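Local coordinates for protein beta-lactamase (Sphaerobacter thermophilus, PDB 4EWF) that probably hydrolyses the amide bond of beta-lactam rings, giving substituted beta-amino acids, as a member of the class A beta-lactamase family, at residues G26-T31 against V241-L246; P198-R203 against V224-F229; L137-S142 against A168-A173. All blocks are in the same frame, centred on the assembly; numbering follows the deposited sequence.

Interaction 1: residues G26-T31 against V241-L246; sequences GTVGAT and VFTENL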
loop_
_atom_site.group_PDB
_atom_site.type_symbol
_atom_site.label_atom_id
_atom_site.label_comp_id
_atom_site.label_asym_id
_atom_site.label_seq_id
_atom_site.Cartn_x
_atom_site.Cartn_y
_atom_site.Cartn_z
ATOM N N GLY A 26 5.376 -16.825 -12.569
ATOM C CA GLY A 26 5.316 -16.023 -11.360
ATOM C C GLY A 26 4.044 -16.289 -10.567
ATOM O O GLY A 26 3.232 -17.142 -10.931
ATOM N N THR A 27 3.855 -15.538 -9.491
ATOM C CA THR A 27 2.709 -15.738 -8.606
ATOM C C THR A 27 1.992 -14.435 -8.324
ATOM O O THR A 27 2.632 -13.407 -8.097
ATOM C CB THR A 27 3.167 -16.361 -7.251
ATOM O OG1 THR A 27 3.750 -17.640 -7.505
ATOM C CG2 THR A 27 1.979 -16.539 -6.283
ATOM N N VAL A 28 0.660 -14.489 -8.302
ATOM C CA VAL A 28 -0.161 -13.336 -7.924
ATOM C C VAL A 28 -0.960 -13.659 -6.653
ATOM O O VAL A 28 -1.435 -14.783 -6.474
ATOM C CB VAL A 28 -1.143 -12.957 -9.075
ATOM C CG1 VAL A 28 -2.174 -11.901 -8.620
ATOM C CG2 VAL A 28 -0.360 -12.460 -10.299
ATOM N N GLY A 29 -1.075 -12.685 -5.759
ATOM C CA GLY A 29 -1.997 -12.780 -4.635
ATOM C C GLY A 29 -2.901 -11.568 -4.756
ATOM O O GLY A 29 -2.419 -10.453 -4.978
ATOM N N ALA A 30 -4.209 -11.776 -4.634
ATOM C CA ALA A 30 -5.167 -10.687 -4.806
ATOM C C ALA A 30 -6.371 -10.892 -3.916
ATOM O O ALA A 30 -6.956 -11.979 -3.873
ATOM C CB ALA A 30 -5.616 -10.594 -6.260
ATOM N N THR A 31 -6.742 -9.831 -3.214
ATOM C CA THR A 31 -7.980 -9.787 -2.465
ATOM C C THR A 31 -8.658 -8.482 -2.851
ATOM O O THR A 31 -8.099 -7.409 -2.674
ATOM C CB THR A 31 -7.717 -9.848 -0.937
ATOM O OG1 THR A 31 -7.129 -11.112 -0.614
ATOM C CG2 THR A 31 -9.015 -9.698 -0.154
ATOM N N VAL A 241 -3.162 -6.244 -4.274
ATOM C CA VAL A 241 -2.544 -7.197 -5.187
ATOM C C VAL A 241 -1.048 -7.247 -4.955
ATOM O O VAL A 241 -0.385 -6.214 -4.928
ATOM C CB VAL A 241 -2.821 -6.817 -6.652
ATOM C CG1 VAL A 241 -2.118 -7.777 -7.611
ATOM C CG2 VAL A 241 -4.327 -6.819 -6.894
ATOM N N PHE A 242 -0.536 -8.457 -4.747
ATOM C CA PHE A 242 0.890 -8.703 -4.603
ATOM C C PHE A 242 1.351 -9.572 -5.751
ATOM O O PHE A 242 0.657 -10.516 -6.128
ATOM C CB PHE A 242 1.174 -9.377 -3.249
ATOM C CG PHE A 242 0.935 -8.456 -2.080
ATOM C CD1 PHE A 242 2.001 -7.873 -1.412
ATOM C CD2 PHE A 242 -0.357 -8.119 -1.700
ATOM C CE1 PHE A 242 1.788 -6.998 -0.342
ATOM C CE2 PHE A 242 -0.585 -7.238 -0.629
ATOM C CZ PHE A 242 0.499 -6.673 0.045
ATOM N N THR A 243 2.510 -9.256 -6.330
ATOM C CA THR A 243 3.027 -10.127 -7.380
ATOM C C THR A 243 4.501 -10.425 -7.148
ATOM O O THR A 243 5.254 -9.592 -6.648
ATOM C CB THR A 243 2.838 -9.580 -8.828
ATOM O OG1 THR A 243 3.887 -8.651 -9.148
ATOM C CG2 THR A 243 1.467 -8.925 -9.027
ATOM N N GLU A 244 4.905 -11.619 -7.552
ATOM C CA GLU A 244 6.226 -12.116 -7.244
ATOM C C GLU A 244 6.751 -12.900 -8.437
ATOM O O GLU A 244 6.050 -13.755 -9.002
ATOM C CB GLU A 244 6.075 -12.995 -5.997
ATOM C CG GLU A 244 7.171 -13.907 -5.635
ATOM C CD GLU A 244 6.785 -14.731 -4.408
ATOM O OE1 GLU A 244 6.426 -14.120 -3.381
ATOM O OE2 GLU A 244 6.808 -15.975 -4.485
ATOM N N ASN A 245 7.988 -12.610 -8.827
ATOM C CA ASN A 245 8.644 -13.331 -9.909
ATOM C C ASN A 245 7.976 -13.252 -11.281
ATOM O O ASN A 245 8.164 -14.150 -12.097
ATOM C CB ASN A 245 8.832 -14.805 -9.526
ATOM C CG ASN A 245 9.683 -14.962 -8.296
ATOM O OD1 ASN A 245 10.692 -14.267 -8.141
ATOM N ND2 ASN A 245 9.263 -15.835 -7.388
ATOM N N LEU A 246 7.197 -12.206 -11.541
ATOM C CA LEU A 246 6.808 -11.926 -12.925
ATOM C C LEU A 246 8.072 -11.558 -13.704
ATOM O O LEU A 246 9.124 -11.332 -13.106
ATOM C CB LEU A 246 5.759 -10.813 -13.007
ATOM C CG LEU A 246 4.433 -11.016 -12.258
ATOM C CD1 LEU A 246 3.292 -10.227 -12.905
ATOM C CD2 LEU A 246 4.080 -12.465 -12.155
HETATM O O HOH W 1 6.295 -17.196 -6.819
#
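V28 and V241 each carry CG1 anti to the backbone N (chi1 171° and 177°), and on the shared face of the sheet V28 CG1 lies 4.2 Å from V241 CG1. The second branch of V241 looks the other way along the strand, putting its CG2 4.0 Å from A30 CB. V28 and T243 stand next to each other, V28 CG2 4.2 Å from T243 CG2. T243 OG1 is taken up by V224 O on the next strand. Helix 249-266 packs over this face through I256 and I259. All this belongs to the five-stranded antiparallel sheet of the class A beta-lactamase fold, in which strand 27-33 runs between 39-42 and 235-244. T27 with E244 and G29 with F242 are the hydrogen-bonded pairs, two bonds each; the straightest is G29 N to F242 O, 2.8 Å and 173°. On the other face, the F242 ring leads away from strand 27-33, towards P164 and T53. At the far end of that face a water joins T27 OG1 to E244 OE2, 2.7 Å from each, donating to the carboxylate. Past the strand end, L246 CD2 rests 3.8 Å from G26 CA.

Interaction 2: residues P198-R203 against V224-F229; sequences PRRIGR and VNDVGF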
loop_
_atom_site.group_PDB
_atom_site.type_symbol
_atom_site.label_atom_id
_atom_site.label_comp_id
_atom_site.label_asym_id
_atom_site.label_seq_id
_atom_site.Cartn_x
_atom_site.Cartn_y
_atom_site.Cartn_z
ATOM N N PRO A 198 0.933 6.123 -11.032
ATOM C CA PRO A 198 -0.417 5.759 -11.490
ATOM C C PRO A 198 -0.480 4.503 -12.363
ATOM O O PRO A 198 -1.520 4.267 -12.983
ATOM C CB PRO A 198 -0.799 6.954 -12.362
ATOM C CG PRO A 198 0.492 7.336 -13.006
ATOM C CD PRO A 198 1.550 7.129 -11.920
ATOM N N ARG A 199 0.586 3.710 -12.411
ATOM C CA ARG A 199 0.691 2.652 -13.413
ATOM C C ARG A 199 0.116 1.317 -12.940
ATOM O O ARG A 199 0.053 0.355 -13.712
ATOM C CB ARG A 199 2.158 2.454 -13.815
ATOM C CG ARG A 199 2.788 3.671 -14.491
ATOM C CD ARG A 199 4.278 3.465 -14.681
ATOM N NE ARG A 199 4.956 4.666 -15.185
ATOM C CZ ARG A 199 5.296 5.696 -14.415
ATOM N NH1 ARG A 199 4.994 5.677 -13.118
ATOM N NH2 ARG A 199 5.922 6.745 -14.935
ATOM N N ARG A 200 -0.286 1.243 -11.677
ATOM C CA ARG A 200 -0.782 -0.035 -11.152
ATOM C C ARG A 200 -2.289 0.052 -10.874
ATOM O O ARG A 200 -3.091 0.073 -11.811
ATOM C CB ARG A 200 0.049 -0.487 -9.942
ATOM C CG ARG A 200 1.562 -0.476 -10.262
ATOM C CD ARG A 200 2.467 -0.897 -9.110
ATOM N NE ARG A 200 3.860 -0.564 -9.418
ATOM C CZ ARG A 200 4.900 -0.823 -8.627
ATOM N NH1 ARG A 200 4.727 -1.439 -7.459
ATOM N NH2 ARG A 200 6.121 -0.460 -9.013
ATOM N N ILE A 201 -2.685 0.130 -9.607
ATOM C CA ILE A 201 -4.105 0.299 -9.300
ATOM C C ILE A 201 -4.643 1.519 -10.050
ATOM O O ILE A 201 -5.766 1.513 -10.577
ATOM C CB ILE A 201 -4.345 0.452 -7.782
ATOM C CG1 ILE A 201 -4.188 -0.903 -7.095
ATOM C CG2 ILE A 201 -5.724 1.053 -7.512
ATOM C CD1 ILE A 201 -4.109 -0.830 -5.579
ATOM N N GLY A 202 -3.830 2.563 -10.133
ATOM C CA GLY A 202 -4.326 3.805 -10.704
ATOM C C GLY A 202 -4.516 3.819 -12.214
ATOM O O GLY A 202 -5.100 4.754 -12.770
ATOM N N ARG A 203 -4.028 2.796 -12.900
ATOM C CA ARG A 203 -3.915 2.905 -14.344
ATOM C C ARG A 203 -5.238 3.103 -15.083
ATOM O O ARG A 203 -5.366 3.964 -15.966
ATOM C CB ARG A 203 -3.166 1.716 -14.925
ATOM C CG ARG A 203 -2.965 1.893 -16.415
ATOM C CD ARG A 203 -2.020 0.862 -16.961
ATOM N NE ARG A 203 -2.169 0.746 -18.406
ATOM C CZ ARG A 203 -1.445 -0.075 -19.156
ATOM N NH1 ARG A 203 -1.652 -0.125 -20.471
ATOM N NH2 ARG A 203 -0.515 -0.847 -18.583
ATOM N N VAL A 224 6.397 -6.842 -7.251
ATOM C CA VAL A 224 5.593 -5.674 -7.635
ATOM C C VAL A 224 4.211 -5.738 -6.967
ATOM O O VAL A 224 3.414 -6.646 -7.251
ATOM C CB VAL A 224 5.475 -5.553 -9.178
ATOM C CG1 VAL A 224 4.672 -4.285 -9.587
ATOM C CG2 VAL A 224 6.871 -5.541 -9.822
ATOM N N ASN A 225 3.951 -4.805 -6.048
ATOM C CA ASN A 225 2.704 -4.798 -5.277
ATOM C C ASN A 225 2.015 -3.441 -5.383
ATOM O O ASN A 225 2.665 -2.427 -5.662
ATOM C CB ASN A 225 2.959 -5.071 -3.770
ATOM C CG ASN A 225 3.891 -6.239 -3.509
ATOM O OD1 ASN A 225 3.882 -7.239 -4.226
ATOM N ND2 ASN A 225 4.685 -6.132 -2.436
ATOM N N ASP A 226 0.707 -3.419 -5.129
ATOM C CA ASP A 226 -0.037 -2.166 -4.943
ATOM C C ASP A 226 -1.265 -2.443 -4.069
ATOM O O ASP A 226 -1.968 -3.434 -4.263
ATOM C CB ASP A 226 -0.427 -1.541 -6.289
ATOM C CG ASP A 226 -0.653 -0.023 -6.202
ATOM O OD1 ASP A 226 -0.343 0.586 -5.149
ATOM O OD2 ASP A 226 -1.147 0.562 -7.192
ATOM N N VAL A 227 -1.497 -1.590 -3.083
ATOM C CA VAL A 227 -2.591 -1.791 -2.141
ATOM C C VAL A 227 -3.351 -0.491 -2.015
ATOM O O VAL A 227 -2.763 0.533 -1.684
ATOM C CB VAL A 227 -2.060 -2.172 -0.735
ATOM C CG1 VAL A 227 -3.208 -2.123 0.299
ATOM C CG2 VAL A 227 -1.381 -3.542 -0.762
ATOM N N GLY A 228 -4.650 -0.499 -2.296
ATOM C CA GLY A 228 -5.381 0.754 -2.203
ATOM C C GLY A 228 -6.872 0.673 -2.443
ATOM O O GLY A 228 -7.488 -0.377 -2.251
ATOM N N PHE A 229 -7.456 1.793 -2.864
ATOM C CA PHE A 229 -8.886 1.857 -3.045
ATOM C C PHE A 229 -9.230 2.714 -4.250
ATOM O O PHE A 229 -8.466 3.589 -4.655
ATOM C CB PHE A 229 -9.543 2.467 -1.805
ATOM C CG PHE A 229 -9.199 3.908 -1.607
ATOM C CD1 PHE A 229 -10.034 4.908 -2.090
ATOM C CD2 PHE A 229 -8.020 4.272 -0.965
ATOM C CE1 PHE A 229 -9.715 6.249 -1.917
ATOM C CE2 PHE A 229 -7.695 5.617 -0.786
ATOM C CZ PHE A 229 -8.532 6.601 -1.273
HETATM O O HOH W 2 -0.920 2.756 -9.285
#
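R200 reaches along strand 224-229, meeting first a carboxylate, then a carbonyl. Its CB sits 3.2 Å from D226 OD2. The chain then runs extended from CG to NE (chi2 179°), so CD passes N225 O at 3.8 Å and the guanidinium arrives at V224. There V224 CG1 lies 3.5 Å above one face of the group, displaced from its centre. At the edge NH1 donates to N225 O, 2.9 Å and 146°; the oxygen is in the guanidinium plane, while the donor is tilted out of the carbonyl plane. NE forms a salt bridge with E253 and NH2 bonds to S219 OG, so several partners fix the group's rotation. A sulfate, probably from the crystallisation liquor, lies about 4 Å from the side chain and may mark an anion pocket, as in class A enzymes where an arginine near the KTG strand meets the substrate carboxylate. Next along the turn, I201 N donates to the anti lone pair of D226 OD2 (2.9 Å). One water accepts from R200 N and G202 N and donates to the same oxygen, tying the type I turn 200-203 to the strand; D226 OD1 goes to S215 OG. I201 CD1 presses to 3.3 Å from G228 N. The turn thus lies against strand 223-232, with S215 and T217 of strand 212-220, V239 of strand 235-244 and helix 249-266 around it.

Interaction 3: residues L137-S142 against A168-A173; sequences LGMRDS and ALAVQA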
loop_
_atom_site.group_PDB
_atom_site.type_symbol
_atom_site.label_atom_id
_atom_site.label_comp_id
_atom_site.label_asym_id
_atom_site.label_seq_id
_atom_site.Cartn_x
_atom_site.Cartn_y
_atom_site.Cartn_z
ATOM N N LEU A 137 -5.637 -4.655 13.943
ATOM C CA LEU A 137 -6.463 -4.646 12.735
ATOM C C LEU A 137 -6.821 -6.051 12.252
ATOM O O LEU A 137 -7.437 -6.216 11.199
ATOM C CB LEU A 137 -5.779 -3.862 11.609
ATOM C CG LEU A 137 -5.681 -2.350 11.852
ATOM C CD1 LEU A 137 -5.078 -1.657 10.644
ATOM C CD2 LEU A 137 -7.058 -1.790 12.178
ATOM N N GLY A 138 -6.427 -7.059 13.023
ATOM C CA GLY A 138 -6.699 -8.439 12.658
ATOM C C GLY A 138 -5.818 -8.954 11.534
ATOM O O GLY A 138 -6.150 -9.948 10.888
HETATM N N MSE A 139 -4.691 -8.287 11.294
HETATM C CA MSE A 139 -3.750 -8.722 10.257
HETATM C C MSE A 139 -2.791 -9.794 10.799
HETATM O O MSE A 139 -1.639 -9.500 11.144
HETATM C CB MSE A 139 -2.961 -7.520 9.717
HETATM C CG MSE A 139 -3.851 -6.445 9.096
HETATM SE SE MSE A 139 -2.961 -4.733 8.820
HETATM C CE MSE A 139 -1.646 -5.212 7.481
ATOM N N ARG A 140 -3.262 -11.038 10.845
ATOM C CA ARG A 140 -2.552 -12.117 11.543
ATOM C C ARG A 140 -1.243 -12.598 10.914
ATOM O O ARG A 140 -0.446 -13.258 11.584
ATOM C CB ARG A 140 -3.478 -13.327 11.735
ATOM C CG ARG A 140 -4.671 -13.075 12.633
ATOM C CD ARG A 140 -4.250 -12.378 13.912
ATOM N NE ARG A 140 -5.131 -12.692 15.037
ATOM C CZ ARG A 140 -4.926 -13.692 15.892
ATOM N NH1 ARG A 140 -3.864 -14.482 15.754
ATOM N NH2 ARG A 140 -5.780 -13.902 16.887
ATOM N N ASP A 141 -1.017 -12.299 9.636
ATOM C CA ASP A 141 0.149 -12.855 8.934
ATOM C C ASP A 141 1.102 -11.794 8.395
ATOM O O ASP A 141 1.916 -12.070 7.515
ATOM C CB ASP A 141 -0.328 -13.731 7.775
ATOM C CG ASP A 141 -1.159 -14.903 8.252
ATOM O OD1 ASP A 141 -0.625 -15.711 9.046
ATOM O OD2 ASP A 141 -2.341 -14.996 7.850
ATOM N N SER A 142 0.982 -10.575 8.908
ATOM C CA SER A 142 1.807 -9.477 8.432
ATOM C C SER A 142 2.662 -8.899 9.563
ATOM O O SER A 142 2.339 -9.065 10.736
ATOM C CB SER A 142 0.923 -8.379 7.844
ATOM O OG SER A 142 0.165 -8.886 6.754
ATOM N N ALA A 168 -6.026 -5.938 2.578
ATOM C CA ALA A 168 -7.389 -5.511 2.308
ATOM C C ALA A 168 -8.060 -5.072 3.623
ATOM O O ALA A 168 -8.749 -4.053 3.661
ATOM C CB ALA A 168 -8.184 -6.614 1.601
ATOM N N LEU A 169 -7.833 -5.811 4.712
ATOM C CA LEU A 169 -8.381 -5.386 6.005
ATOM C C LEU A 169 -7.879 -3.993 6.364
ATOM O O LEU A 169 -8.621 -3.173 6.906
ATOM C CB LEU A 169 -8.003 -6.351 7.133
ATOM C CG LEU A 169 -8.528 -7.775 7.034
ATOM C CD1 LEU A 169 -7.909 -8.648 8.131
ATOM C CD2 LEU A 169 -10.071 -7.785 7.104
ATOM N N ALA A 170 -6.612 -3.731 6.075
ATOM C CA ALA A 170 -6.014 -2.443 6.424
ATOM C C ALA A 170 -6.729 -1.304 5.713
ATOM O O ALA A 170 -7.065 -0.291 6.325
ATOM C CB ALA A 170 -4.512 -2.426 6.086
ATOM N N VAL A 171 -6.935 -1.457 4.412
ATOM C CA VAL A 171 -7.630 -0.424 3.645
ATOM C C VAL A 171 -9.072 -0.289 4.119
ATOM O O VAL A 171 -9.591 0.819 4.227
ATOM C CB VAL A 171 -7.607 -0.725 2.119
ATOM C CG1 VAL A 171 -8.427 0.307 1.340
ATOM C CG2 VAL A 171 -6.171 -0.779 1.603
ATOM N N GLN A 172 -9.732 -1.408 4.408
ATOM C CA GLN A 172 -11.113 -1.320 4.886
ATOM C C GLN A 172 -11.197 -0.554 6.193
ATOM O O GLN A 172 -12.136 0.221 6.410
ATOM C CB GLN A 172 -11.756 -2.704 5.047
ATOM C CG GLN A 172 -12.057 -3.401 3.730
ATOM C CD GLN A 172 -12.620 -4.795 3.951
ATOM O OE1 GLN A 172 -11.962 -5.659 4.529
ATOM N NE2 GLN A 172 -13.846 -5.008 3.509
ATOM N N ALA A 173 -10.214 -0.761 7.063
ATOM C CA ALA A 173 -10.214 -0.065 8.340
ATOM C C ALA A 173 -10.133 1.451 8.120
ATOM O O ALA A 173 -10.814 2.215 8.801
ATOM C CB ALA A 173 -9.063 -0.557 9.230
#
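L137, L169 and A170 carry most of this contact, where the loop leaving helix 127-136 rests on helix 164-175. L137 has CG anti to its carbonyl carbon (chi1 -69°), which sends the isobutyl group across the helix: CD2 stops 3.8 Å from A173 CB, and CD1 is 4.4 Å from A170 CA. A170 and A173 are nearly one turn apart, so the leucine lies along a strip of small residues. L169 answers from the helix side. Its CD1 meets the loop backbone at carbonyl oxygens, 3.5 Å from G138 O and 3.9 Å from L137 O. G138 has positive phi and closes helix 127-136 with a Schellman motif; the chain turns there, leaving both carbonyl oxygens near L169. The third residue, A170, also takes the selenomethionine M139, whose SE sits 3.9 Å from A170 CB. Further along, D141 N and S142 OG both bond to D166 OD2, anchoring the loop to an earlier turn of the same helix. No hydrogen bond passes between 137-142 and 168-173 themselves: there the join is non-directional methyl and selenium packing, and the directional bonds to this helix come from D141 and S142.

Overall arrangement
From the N terminus, strand 27-33 enters the sheet first, and its partner 241-246 comes more than 200 residues later; interaction 1 therefore closes a long loop that holds both other contacts. Inside it interaction 3 closes first, joining the end of helix 127-136 to helix 164-175, and interaction 2 follows in series, linking the loop after helix 182-192 to strand 223-232. None cross. Interactions 1 and 2 meet on neighbouring strands, where V241 O is 3.0 Å from D226 N. Interaction 3 joins the sheet through its helix: A168 packs on T31 of interaction 1, and V171 on V227 and F229 of interaction 2. Sheet and helical parts are thereby tied together.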